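Local atomic coordinates of alginate lyase AlgAT5 (Defluviitalea, PDB entry 5ZQI), a protein that probably cleaves the polysaccharide alginate by beta-elimination, as a beta-sandwich lyase of polysaccharide lyase family 7. Residues L71-A76 against S90-V95; H182-V185 against E190-A193; K215-Y220 against K225-K230. All coordinates share one frame; numbering follows the deposited sequence.

Interaction 1 of 3, residues L71-A76 against S90-V95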
ATOM      1  N   LEU A  71      -8.961  -5.790  -5.746  1.00  7.37           N
ATOM      2  CA  LEU A  71      -9.411  -6.765  -4.766  1.00  7.31           C
ATOM      3  C   LEU A  71      -8.630  -8.064  -4.828  1.00  7.03           C
ATOM      4  O   LEU A  71      -7.942  -8.367  -5.809  1.00  7.63           O
ATOM      5  CB  LEU A  71     -10.886  -7.083  -5.012  1.00  7.26           C
ATOM      6  CG  LEU A  71     -11.900  -5.969  -4.751  1.00 10.15           C
ATOM      7  CD1 LEU A  71     -13.283  -6.352  -5.299  1.00 12.22           C
ATOM      8  CD2 LEU A  71     -11.994  -5.601  -3.302  1.00 15.91           C
ATOM      9  N   PRO A  72      -8.723  -8.877  -3.735  1.00  7.56           N
ATOM     10  CA  PRO A  72      -8.103 -10.212  -3.762  1.00  8.09           C
ATOM     11  C   PRO A  72      -9.028 -11.339  -4.220  1.00 10.24           C
ATOM     12  O   PRO A  72      -8.741 -12.533  -4.039  1.00 10.64           O
ATOM     13  CB  PRO A  72      -7.691 -10.426  -2.301  1.00  8.74           C
ATOM     14  CG  PRO A  72      -8.809  -9.698  -1.550  1.00  8.85           C
ATOM     15  CD  PRO A  72      -9.109  -8.454  -2.367  1.00  8.72           C
ATOM     16  N   ILE A  73     -10.153 -10.952  -4.823  1.00  9.37           N
ATOM     17  CA  ILE A  73     -11.180 -11.883  -5.290  1.00  9.64           C
ATOM     18  C   ILE A  73     -11.643 -11.429  -6.667  1.00  9.91           C
ATOM     19  O   ILE A  73     -11.202 -10.402  -7.176  1.00 10.18           O
ATOM     20  CB  ILE A  73     -12.389 -11.990  -4.329  1.00 10.90           C
ATOM     21  CG1 ILE A  73     -12.986 -10.606  -4.140  1.00 10.39           C
ATOM     22  CG2 ILE A  73     -11.954 -12.624  -3.009  1.00 13.95           C
ATOM     23  CD1 ILE A  73     -14.367 -10.631  -3.442  1.00 14.19           C
ATOM     24  N   ASN A  74     -12.552 -12.219  -7.269  1.00 11.77           N
ATOM     25  CA  ASN A  74     -13.201 -11.845  -8.529  1.00 11.92           C
ATOM     26  C   ASN A  74     -12.183 -11.546  -9.626  1.00 13.16           C
ATOM     27  O   ASN A  74     -12.341 -10.595 -10.400  1.00 13.19           O
ATOM     28  CB  ASN A  74     -14.141 -10.661  -8.317  1.00 12.63           C
ATOM     29  CG  ASN A  74     -15.224 -10.949  -7.279  1.00 13.18           C
ATOM     30  OD1 ASN A  74     -15.577 -12.099  -7.015  1.00 18.54           O
ATOM     31  ND2 ASN A  74     -15.725  -9.897  -6.667  1.00 14.78           N
ATOM     32  N   ASP A  75     -11.172 -12.401  -9.746  1.00 12.72           N
ATOM     33  CA  ASP A  75     -10.122 -12.230 -10.750  1.00 13.50           C
ATOM     34  C   ASP A  75      -9.387 -10.905 -10.561  1.00 15.56           C
ATOM     35  O   ASP A  75      -9.021 -10.235 -11.519  1.00 14.27           O
ATOM     36  CB  ASP A  75     -10.704 -12.369 -12.156  1.00 15.29           C
ATOM     37  CG  ASP A  75     -11.317 -13.742 -12.385  1.00 25.52           C
ATOM     38  OD1 ASP A  75     -10.679 -14.749 -11.979  1.00 24.07           O
ATOM     39  OD2 ASP A  75     -12.436 -13.827 -12.948  1.00 30.19           O
ATOM     40  N   ALA A  76      -9.120 -10.547  -9.302  1.00 11.15           N
ATOM     41  CA  ALA A  76      -8.441  -9.292  -8.968  1.00  9.62           C
ATOM     42  C   ALA A  76      -9.182  -8.098  -9.581  1.00 11.99           C
ATOM     43  O   ALA A  76      -8.598  -7.194 -10.190  1.00 11.50           O
ATOM     44  CB  ALA A  76      -6.971  -9.345  -9.402  1.00 11.56           C
ATOM     45  N   SER A  90     -17.294  -6.663   3.259  1.00 10.69           N
ATOM     46  CA  SER A  90     -17.329  -6.951   4.697  1.00 11.15           C
ATOM     47  C   SER A  90     -16.079  -7.678   5.187  1.00 10.97           C
ATOM     48  O   SER A  90     -15.766  -7.609   6.378  1.00 11.80           O
ATOM     49  CB  SER A  90     -18.573  -7.767   5.007  1.00 13.74           C
ATOM     50  OG  SER A  90     -18.462  -9.041   4.427  1.00 19.09           O
ATOM     51  N   GLU A  91     -15.400  -8.423   4.319  0.62 10.36           N
ATOM     52  CA  GLU A  91     -14.166  -9.092   4.727  0.62 10.37           C
ATOM     53  C   GLU A  91     -12.896  -8.367   4.308  0.62 10.91           C
ATOM     54  O   GLU A  91     -11.919  -8.344   5.072  0.62 12.88           O
ATOM     55  CB  GLU A  91     -14.113 -10.512   4.155  0.62 12.59           C
ATOM     56  CG  GLU A  91     -12.932 -11.338   4.684  0.62 15.93           C
ATOM     57  CD  GLU A  91     -13.035 -12.802   4.363  0.62 18.74           C
ATOM     58  OE1 GLU A  91     -13.986 -13.204   3.660  0.62 17.89           O
ATOM     59  OE2 GLU A  91     -12.153 -13.561   4.829  0.62 18.14           O
ATOM     60  N   TYR A  92     -12.860  -7.793   3.111  1.00  8.41           N
ATOM     61  CA  TYR A  92     -11.595  -7.330   2.549  1.00  7.72           C
ATOM     62  C   TYR A  92     -11.367  -5.832   2.573  1.00  7.77           C
ATOM     63  O   TYR A  92     -10.192  -5.428   2.543  1.00  8.12           O
ATOM     64  CB  TYR A  92     -11.446  -7.836   1.086  1.00  7.97           C
ATOM     65  CG  TYR A  92     -11.518  -9.345   0.989  1.00  9.13           C
ATOM     66  CD1 TYR A  92     -10.607 -10.145   1.658  1.00 12.15           C
ATOM     67  CD2 TYR A  92     -12.517  -9.963   0.272  1.00  9.08           C
ATOM     68  CE1 TYR A  92     -10.677 -11.515   1.580  1.00 12.11           C
ATOM     69  CE2 TYR A  92     -12.627 -11.329   0.227  1.00 12.10           C
ATOM     70  CZ  TYR A  92     -11.719 -12.097   0.873  1.00 10.85           C
ATOM     71  OH  TYR A  92     -11.833 -13.461   0.775  1.00 15.52           O
ATOM     72  N   PHE A  93     -12.421  -5.012   2.669  1.00  7.42           N
ATOM     73  CA  PHE A  93     -12.277  -3.552   2.487  1.00  8.32           C
ATOM     74  C   PHE A  93     -13.441  -2.838   3.172  1.00  7.12           C
ATOM     75  O   PHE A  93     -14.512  -2.680   2.590  1.00  7.79           O
ATOM     76  CB  PHE A  93     -12.204  -3.212   1.006  1.00  6.06           C
ATOM     77  CG  PHE A  93     -12.097  -1.729   0.683  1.00  6.55           C
ATOM     78  CD1 PHE A  93     -10.908  -1.055   0.870  1.00  6.44           C
ATOM     79  CD2 PHE A  93     -13.183  -1.030   0.164  1.00  6.61           C
ATOM     80  CE1 PHE A  93     -10.808   0.277   0.531  1.00  8.47           C
ATOM     81  CE2 PHE A  93     -13.092   0.293  -0.163  1.00  6.58           C
ATOM     82  CZ  PHE A  93     -11.878   0.960   0.010  1.00  7.48           C
ATOM     83  N   HIS A  94     -13.230  -2.477   4.404  1.00  6.48           N
ATOM     84  CA  HIS A  94     -14.303  -1.956   5.235  1.00  6.90           C
ATOM     85  C   HIS A  94     -13.819  -1.158   6.404  1.00  9.38           C
ATOM     86  O   HIS A  94     -12.741  -1.213   6.735  1.00  8.20           O
ATOM     87  CB  HIS A  94     -15.159  -3.166   5.727  1.00  8.84           C
ATOM     88  CG  HIS A  94     -14.483  -4.066   6.664  1.00  9.44           C
ATOM     89  ND1 HIS A  94     -13.741  -5.122   6.259  1.00 14.84           N
ATOM     90  CD2 HIS A  94     -14.361  -4.027   7.991  1.00 11.00           C
ATOM     91  CE1 HIS A  94     -13.217  -5.711   7.307  1.00 18.13           C
ATOM     92  NE2 HIS A  94     -13.576  -5.067   8.368  1.00 17.63           N
ATOM     93  N   VAL A  95     -14.747  -0.415   7.007  1.00  8.19           N
ATOM     94  CA  VAL A  95     -14.381   0.372   8.182  1.00 10.88           C
ATOM     95  C   VAL A  95     -14.296  -0.534   9.407  1.00  9.29           C
ATOM     96  O   VAL A  95     -15.126  -1.439   9.602  1.00 13.16           O
ATOM     97  CB  VAL A  95     -15.382   1.520   8.406  1.00 12.63           C
ATOM     98  CG1 VAL A  95     -15.028   2.351   9.649  1.00 12.62           C
ATOM     99  CG2 VAL A  95     -15.433   2.412   7.154  1.00 12.21           C
TER

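Interaction 2 of 3, residues H182-V185 against E190-A193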
ATOM      1  N   HIS A 182      10.350  -6.886  11.476  1.00 14.62           N
ATOM      2  CA  HIS A 182      11.314  -6.086  10.722  1.00 13.45           C
ATOM      3  C   HIS A 182      10.602  -5.277   9.635  1.00 11.50           C
ATOM      4  O   HIS A 182      10.181  -5.813   8.600  1.00 10.63           O
ATOM      5  CB  HIS A 182      12.376  -7.009  10.122  1.00 13.64           C
ATOM      6  CG  HIS A 182      13.452  -6.290   9.381  1.00 14.33           C
ATOM      7  ND1 HIS A 182      14.270  -6.919   8.465  1.00 17.33           N
ATOM      8  CD2 HIS A 182      13.887  -5.012   9.467  1.00 16.13           C
ATOM      9  CE1 HIS A 182      15.159  -6.050   8.018  1.00 16.73           C
ATOM     10  NE2 HIS A 182      14.939  -4.885   8.597  1.00 15.45           N
ATOM     11  N   LEU A 183      10.487  -3.961   9.867  1.00 11.22           N
ATOM     12  CA  LEU A 183       9.853  -3.018   8.951  1.00  9.91           C
ATOM     13  C   LEU A 183      10.949  -2.232   8.244  1.00  9.40           C
ATOM     14  O   LEU A 183      11.783  -1.618   8.905  1.00 10.17           O
ATOM     15  CB  LEU A 183       8.935  -2.100   9.748  1.00 10.84           C
ATOM     16  CG  LEU A 183       8.102  -1.144   8.929  1.00  9.63           C
ATOM     17  CD1 LEU A 183       6.999  -1.835   8.131  1.00  9.45           C
ATOM     18  CD2 LEU A 183       7.444  -0.038   9.778  1.00 10.87           C
ATOM     19  N   PHE A 184      10.941  -2.250   6.904  1.00  8.65           N
ATOM     20  CA  PHE A 184      12.038  -1.697   6.132  1.00  9.28           C
ATOM     21  C   PHE A 184      11.545  -1.262   4.761  1.00 10.05           C
ATOM     22  O   PHE A 184      10.418  -1.546   4.361  1.00  8.78           O
ATOM     23  CB  PHE A 184      13.201  -2.707   6.011  1.00  9.75           C
ATOM     24  CG  PHE A 184      12.855  -3.983   5.300  1.00 10.10           C
ATOM     25  CD1 PHE A 184      12.335  -5.047   5.992  1.00 12.63           C
ATOM     26  CD2 PHE A 184      13.072  -4.116   3.936  1.00 11.68           C
ATOM     27  CE1 PHE A 184      12.016  -6.232   5.347  1.00 12.47           C
ATOM     28  CE2 PHE A 184      12.747  -5.302   3.274  1.00 10.07           C
ATOM     29  CZ  PHE A 184      12.235  -6.356   3.986  1.00 12.68           C
ATOM     30  N   VAL A 185      12.386  -0.504   4.071  1.00  8.75           N
ATOM     31  CA  VAL A 185      12.140  -0.082   2.697  1.00  8.94           C
ATOM     32  C   VAL A 185      12.892  -1.035   1.787  1.00  9.78           C
ATOM     33  O   VAL A 185      14.110  -1.243   1.964  1.00 10.00           O
ATOM     34  CB  VAL A 185      12.574   1.374   2.444  1.00  9.06           C
ATOM     35  CG1 VAL A 185      12.159   1.803   1.065  1.00 11.92           C
ATOM     36  CG2 VAL A 185      12.046   2.280   3.506  1.00  9.43           C
ATOM     37  N   GLU A 190      15.699  -5.997  -2.575  1.00 19.26           N
ATOM     38  CA  GLU A 190      16.676  -5.994  -1.495  1.00 17.77           C
ATOM     39  C   GLU A 190      16.396  -4.827  -0.558  1.00 15.14           C
ATOM     40  O   GLU A 190      15.717  -3.853  -0.905  1.00 15.03           O
ATOM     41  CB  GLU A 190      18.118  -5.895  -2.016  1.00 19.83           C
ATOM     42  CG  GLU A 190      18.524  -7.001  -2.993  1.00 21.29           C
ATOM     43  CD  GLU A 190      18.422  -8.409  -2.408  1.00 21.23           C
ATOM     44  OE1 GLU A 190      18.359  -8.549  -1.162  1.00 26.72           O
ATOM     45  OE2 GLU A 190      18.404  -9.383  -3.201  1.00 28.04           O
ATOM     46  N   GLU A 191      16.895  -4.955   0.663  1.00 14.30           N
ATOM     47  CA  GLU A 191      16.680  -3.949   1.688  1.00 13.09           C
ATOM     48  C   GLU A 191      17.475  -2.690   1.390  1.00 14.57           C
ATOM     49  O   GLU A 191      18.678  -2.746   1.105  1.00 16.77           O
ATOM     50  CB  GLU A 191      17.097  -4.519   3.041  1.00 14.38           C
ATOM     51  CG  GLU A 191      16.343  -5.793   3.439  1.00 17.59           C
ATOM     52  CD  GLU A 191      16.748  -6.330   4.804  1.00 23.74           C
ATOM     53  OE1 GLU A 191      17.409  -5.602   5.573  1.00 22.18           O
ATOM     54  OE2 GLU A 191      16.402  -7.483   5.108  1.00 21.68           O
ATOM     55  N   LEU A 192      16.802  -1.548   1.478  1.00 12.92           N
ATOM     56  CA  LEU A 192      17.434  -0.253   1.312  1.00 13.79           C
ATOM     57  C   LEU A 192      17.727   0.438   2.638  1.00 13.54           C
ATOM     58  O   LEU A 192      18.757   1.103   2.762  1.00 19.31           O
ATOM     59  CB  LEU A 192      16.547   0.666   0.468  1.00 13.43           C
ATOM     60  CG  LEU A 192      16.343   0.198  -0.977  1.00 14.45           C
ATOM     61  CD1 LEU A 192      15.436   1.171  -1.715  1.00 15.47           C
ATOM     62  CD2 LEU A 192      17.643   0.061  -1.713  1.00 20.32           C
ATOM     63  N   ALA A 193      16.832   0.301   3.614  1.00 12.17           N
ATOM     64  CA  ALA A 193      16.965   0.976   4.893  1.00 12.46           C
ATOM     65  C   ALA A 193      15.949   0.396   5.855  1.00 11.30           C
ATOM     66  O   ALA A 193      14.827   0.090   5.459  1.00 11.29           O
ATOM     67  CB  ALA A 193      16.736   2.483   4.758  1.00 15.65           C
TER

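Interaction 3 of 3, residues K215-Y220 against K225-K230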
ATOM      1  N   LYS A 215      15.618  12.002  -6.209  1.00  8.69           N
ATOM      2  CA  LYS A 215      15.782  11.137  -5.056  1.00 10.07           C
ATOM      3  C   LYS A 215      14.447  10.875  -4.394  1.00  9.67           C
ATOM      4  O   LYS A 215      13.460  11.575  -4.628  1.00 10.21           O
ATOM      5  CB  LYS A 215      16.757  11.737  -4.050  1.00 16.47           C
ATOM      6  CG  LYS A 215      16.226  12.910  -3.296  1.00 13.61           C
ATOM      7  CD  LYS A 215      17.341  13.587  -2.475  1.00 21.01           C
ATOM      8  CE  LYS A 215      18.162  14.498  -3.345  1.00 19.18           C
ATOM      9  NZ  LYS A 215      19.135  15.319  -2.557  1.00 22.94           N
ATOM     10  N   ILE A 216      14.432   9.819  -3.601  1.00  8.48           N
ATOM     11  CA  ILE A 216      13.270   9.402  -2.831  1.00  8.04           C
ATOM     12  C   ILE A 216      13.654   9.394  -1.352  1.00  9.53           C
ATOM     13  O   ILE A 216      14.660   8.790  -0.962  1.00 10.57           O
ATOM     14  CB  ILE A 216      12.763   8.017  -3.278  1.00  8.94           C
ATOM     15  CG1 ILE A 216      12.343   8.026  -4.747  1.00 11.14           C
ATOM     16  CG2 ILE A 216      11.585   7.602  -2.356  1.00 12.46           C
ATOM     17  CD1 ILE A 216      12.125   6.636  -5.331  1.00  9.77           C
ATOM     18  N   LYS A 217      12.898  10.129  -0.546  1.00  8.01           N
ATOM     19  CA  LYS A 217      13.074  10.156   0.900  1.00  9.29           C
ATOM     20  C   LYS A 217      11.934   9.402   1.577  1.00  9.00           C
ATOM     21  O   LYS A 217      10.773   9.519   1.172  1.00  9.15           O
ATOM     22  CB  LYS A 217      13.123  11.600   1.412  1.00  9.47           C
ATOM     23  CG  LYS A 217      14.373  12.327   1.014  1.00 14.36           C
ATOM     24  CD  LYS A 217      14.372  13.780   1.473  1.00 18.96           C
ATOM     25  CE  LYS A 217      15.712  14.446   1.131  1.00 33.31           C
ATOM     26  NZ  LYS A 217      15.674  15.923   1.338  1.00 43.45           N
ATOM     27  N   VAL A 218      12.265   8.626   2.618  1.00  8.08           N
ATOM     28  CA  VAL A 218      11.264   7.928   3.430  1.00  7.14           C
ATOM     29  C   VAL A 218      11.479   8.293   4.890  1.00  8.13           C
ATOM     30  O   VAL A 218      12.599   8.173   5.399  1.00  8.80           O
ATOM     31  CB  VAL A 218      11.336   6.402   3.244  1.00  7.04           C
ATOM     32  CG1 VAL A 218      10.190   5.707   3.985  1.00 10.39           C
ATOM     33  CG2 VAL A 218      11.256   6.029   1.753  1.00  8.68           C
ATOM     34  N   TYR A 219      10.396   8.677   5.557  1.00  8.27           N
ATOM     35  CA  TYR A 219      10.342   9.022   6.962  1.00  8.04           C
ATOM     36  C   TYR A 219       9.457   8.022   7.702  1.00  8.40           C
ATOM     37  O   TYR A 219       8.457   7.526   7.157  1.00  9.69           O
ATOM     38  CB  TYR A 219       9.774  10.433   7.171  1.00 11.80           C
ATOM     39  CG  TYR A 219      10.475  11.574   6.470  1.00 10.34           C
ATOM     40  CD1 TYR A 219      10.340  11.757   5.095  1.00 12.31           C
ATOM     41  CD2 TYR A 219      11.285  12.459   7.170  1.00 11.28           C
ATOM     42  CE1 TYR A 219      10.977  12.797   4.444  1.00 13.29           C
ATOM     43  CE2 TYR A 219      11.917  13.498   6.521  1.00 12.42           C
ATOM     44  CZ  TYR A 219      11.754  13.664   5.168  1.00 14.62           C
ATOM     45  OH  TYR A 219      12.414  14.719   4.561  1.00 21.81           O
ATOM     46  N   TYR A 220       9.817   7.763   8.958  1.00  9.23           N
ATOM     47  CA  TYR A 220       9.073   6.914   9.872  1.00  8.81           C
ATOM     48  C   TYR A 220       8.788   7.715  11.135  1.00  9.21           C
ATOM     49  O   TYR A 220       9.711   8.139  11.835  1.00 10.28           O
ATOM     50  CB  TYR A 220       9.876   5.642  10.198  1.00 11.38           C
ATOM     51  CG  TYR A 220       9.203   4.630  11.098  1.00 10.40           C
ATOM     52  CD1 TYR A 220       8.088   3.937  10.695  1.00 10.13           C
ATOM     53  CD2 TYR A 220       9.707   4.359  12.344  1.00 10.46           C
ATOM     54  CE1 TYR A 220       7.493   3.007  11.507  1.00 10.48           C
ATOM     55  CE2 TYR A 220       9.104   3.424  13.180  1.00 12.44           C
ATOM     56  CZ  TYR A 220       8.017   2.745  12.754  1.00 11.98           C
ATOM     57  OH  TYR A 220       7.435   1.807  13.570  1.00 15.28           O
ATOM     58  N   LYS A 225      14.662   8.206   7.387  1.00  9.96           N
ATOM     59  CA  LYS A 225      15.330   6.908   7.454  1.00 11.22           C
ATOM     60  C   LYS A 225      16.063   6.507   6.181  1.00 11.60           C
ATOM     61  O   LYS A 225      16.958   5.658   6.251  1.00 13.58           O
ATOM     62  CB  LYS A 225      14.316   5.811   7.785  1.00 11.12           C
ATOM     63  CG  LYS A 225      13.612   6.001   9.097  1.00 11.03           C
ATOM     64  CD  LYS A 225      14.537   5.666  10.238  1.00 15.95           C
ATOM     65  CE  LYS A 225      13.760   5.539  11.536  1.00 19.80           C
ATOM     66  NZ  LYS A 225      14.723   5.300  12.657  1.00 21.69           N
ATOM     67  N   LEU A 226      15.756   7.132   5.046  1.00 10.02           N
ATOM     68  CA  LEU A 226      16.358   6.785   3.762  1.00  9.99           C
ATOM     69  C   LEU A 226      16.304   7.987   2.838  1.00 10.06           C
ATOM     70  O   LEU A 226      15.266   8.653   2.742  1.00  9.32           O
ATOM     71  CB  LEU A 226      15.622   5.618   3.090  1.00 11.61           C
ATOM     72  CG  LEU A 226      16.034   5.281   1.642  1.00 10.63           C
ATOM     73  CD1 LEU A 226      17.442   4.741   1.537  1.00 13.61           C
ATOM     74  CD2 LEU A 226      15.003   4.273   1.136  1.00 12.87           C
ATOM     75  N   THR A 227      17.423   8.260   2.174  1.00 11.44           N
ATOM     76  CA  THR A 227      17.504   9.126   1.001  1.00 11.77           C
ATOM     77  C   THR A 227      18.140   8.316  -0.126  1.00 11.34           C
ATOM     78  O   THR A 227      19.279   7.853   0.006  1.00 15.68           O
ATOM     79  CB  THR A 227      18.317  10.373   1.309  1.00 14.74           C
ATOM     80  OG1 THR A 227      17.781  11.029   2.464  1.00 16.28           O
ATOM     81  CG2 THR A 227      18.244  11.367   0.145  1.00 13.62           C
ATOM     82  N   TYR A 228      17.392   8.119  -1.212  1.00 10.45           N
ATOM     83  CA  TYR A 228      17.719   7.124  -2.238  1.00 12.97           C
ATOM     84  C   TYR A 228      17.704   7.748  -3.619  1.00  9.46           C
ATOM     85  O   TYR A 228      16.671   8.243  -4.060  1.00  9.81           O
ATOM     86  CB  TYR A 228      16.712   5.971  -2.126  1.00 11.60           C
ATOM     87  CG  TYR A 228      16.751   4.869  -3.139  1.00 15.73           C
ATOM     88  CD1 TYR A 228      17.892   4.130  -3.360  1.00 17.18           C
ATOM     89  CD2 TYR A 228      15.606   4.549  -3.858  1.00 16.87           C
ATOM     90  CE1 TYR A 228      17.889   3.101  -4.296  1.00 16.89           C
ATOM     91  CE2 TYR A 228      15.598   3.524  -4.778  1.00 25.02           C
ATOM     92  CZ  TYR A 228      16.749   2.807  -4.992  1.00 16.77           C
ATOM     93  OH  TYR A 228      16.722   1.781  -5.916  1.00 22.18           O
ATOM     94  N   ASN A 229      18.858   7.740  -4.285  1.00 10.76           N
ATOM     95  CA  ASN A 229      18.914   8.268  -5.642  1.00 11.66           C
ATOM     96  C   ASN A 229      18.070   7.426  -6.592  1.00  9.72           C
ATOM     97  O   ASN A 229      18.225   6.206  -6.664  1.00 11.42           O
ATOM     98  CB  ASN A 229      20.349   8.284  -6.160  1.00 11.09           C
ATOM     99  CG  ASN A 229      21.234   9.255  -5.430  1.00 11.65           C
ATOM    100  OD1 ASN A 229      20.747  10.230  -4.836  1.00 11.93           O
ATOM    101  ND2 ASN A 229      22.530   8.998  -5.457  1.00 12.61           N
ATOM    102  N   LYS A 230      17.234   8.091  -7.378  1.00  9.48           N
ATOM    103  CA  LYS A 230      16.400   7.412  -8.353  1.00  9.26           C
ATOM    104  C   LYS A 230      15.814   8.407  -9.345  1.00  9.87           C
ATOM    105  O   LYS A 230      15.134   9.377  -8.960  1.00 12.02           O
ATOM    106  CB  LYS A 230      15.300   6.622  -7.616  1.00 10.92           C
ATOM    107  CG  LYS A 230      14.444   5.773  -8.550  1.00 17.84           C
ATOM    108  CD  LYS A 230      15.229   4.641  -9.150  1.00 17.50           C
ATOM    109  CE  LYS A 230      15.328   3.435  -8.231  1.00 36.55           C
ATOM    110  NZ  LYS A 230      15.904   2.265  -8.958  1.00 42.06           N
TER

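Interaction 1 of 3, residues L71-A76 against S90-V95
Tyr92 lays its ring against Pro72 and Ile73, and apolar contacts of this one aromatic side chain make up the whole meeting of 71-76 with 90-95; no hydrogen bond crosses. With CG anti to the carbonyl carbon (chi1 -58°), the Tyr92 ring swings out to lie against Pro72 CG. Its CB lies 4.2 Å from Pro72 CG, already at the fringe of the contact. Further out, Tyr92 CG and CD1 are each 3.7 Å from Pro72 CG, which stands over one face of the ring. The proline carbon is 3.9 Å from the ring centroid and 20° off the normal, a CH-pi contact displaced toward the CG-CD1 side. Glu91 CG lies over the opposite face, toward its rim. Ile73 comes in obliquely at the far part of the ring, its CG2 touching Tyr92 CE2 at 3.5 Å and its CD1 4.1 Å from the same ring carbon. At the tip, Tyr92 OH has Ile73 CG2 at 3.9 Å beside it. With an alanine here, Pro72 and Ile73 would probably lose the aromatic surface they share, and a gap would be likely to open between the two segments. The Tyr92 ring also meets the rings of His89 and His107. The 71-76 loop links strands 67-70 and 78-79 of one sheet, whereas 90-95 runs into strand 93-95, an outermost strand of the other, where the backbone of Tyr92 bonds to Lys105 of the adjacent strand 102-107.

Interaction 2 of 3, residues H182-V185 against E190-A193
Glu191 CG rests over one face of the Phe184 ring in a CH-pi contact, 4.0 Å from the centroid and 29° off the normal. The His182 ring carries Phe184 CD1 over the centre of one face, while at its edge, in the plane, lies Glu191 OE1, 3.4 Å from His182 CE1. The carboxylate is turned 70° from the imidazole, and its other oxygen, Glu191 OE2, is almost as near to CE1 at 3.5 Å. His182 NE2 is hydrogen-bonded to the Asp194 carboxylate (OD1), which follows directly on 190-193. An extended chain beyond CG lets Glu191 pass across the phenyl ring and still reach the histidine.

The backbones themselves are joined by two nearly straight bonds, Val185 N to Ala193 O at 2.9 Å and Leu192 N to Val185 O at 2.8 Å. Leu192 and Ala193 both face Val185, forming a classic beta bulge, and the short segments run 85° apart in direction. They belong to the hairpin of strands 182-187 and 190-194, at the end of one sheet of the sandwich: strand 172-179 pairs with 182-187, and Leu226 of the other sheet packs on Val185, Leu192 and Ala193.

Interaction 3 of 3, residues K215-Y220 against K225-K230
Ile216 and Tyr228 exchange two backbone hydrogen bonds, Ile216 N to Tyr228 O and Tyr228 N to Ile216 O, both 2.8 Å long. Two residues on, Val218 N gives a bond of 3.0 Å to Leu226 O. Val218 O is gripped twice, by Lys225 N at 2.9 Å in the carbonyl plane and by Leu226 N in a weak bond of 3.3 Å. That forked acceptor marks a classic beta bulge, with Lys225 and Leu226 both facing Val218.

One face bears Lys215, Lys217, Thr227 and Asn229. There Thr227 CG2, anti to its own backbone N, lies alongside both lysine chains and touches Lys215 CD at 3.6 Å. The Lys215 chain, bent at chi3 (81°), turns its end away beyond that methyl. Lys217 runs extended past the same threonine, its CG 3.9 Å from Thr227 OG1.

The two strands form an antiparallel beta hairpin at one margin of a sheet in the family's beta-sandwich, with 223-229 outermost in this chain and 215-220 paired on its other side to strand 205-212.

On the opposite face the apolar groups gather, and Val218 CG2 and Leu226 CD2 meet obliquely at 4.2 Å. At the far end of the hairpin the Ile216 side chain lies alongside that of Lys230, its CD1 against Lys230 CB. Ile174 of strand 172-179 packs on Ile216, Val218 and Tyr228, while Leu195 touches Val218 and Lys225, and Leu192 touches Tyr228. Near the turn, Lys225 CG rests on Tyr220 CB, while the Tyr220 hydroxyl is held by a hydrogen bond with Asp196.

How the interactions relate
Interactions 2 and 3 are both antiparallel hairpins carrying a classic bulge, but they belong to different sheets and pack on each other, with Leu183 CD2 3.5 Å from Tyr220 CE1. Interaction 1 is remote, its centre about 27 Å from that of interaction 2 and 31 Å from that of interaction 3, across the centre of the chain. It reaches the same sheet as interaction 3, at the other outermost strand. Chemistry follows place: interaction 1 is buried and wholly apolar, interaction 2, partly buried, combines two backbone bonds with a carboxylate beside aromatic rings, and interaction 3, at the surface, rests on a fuller ladder of five, one of them weak.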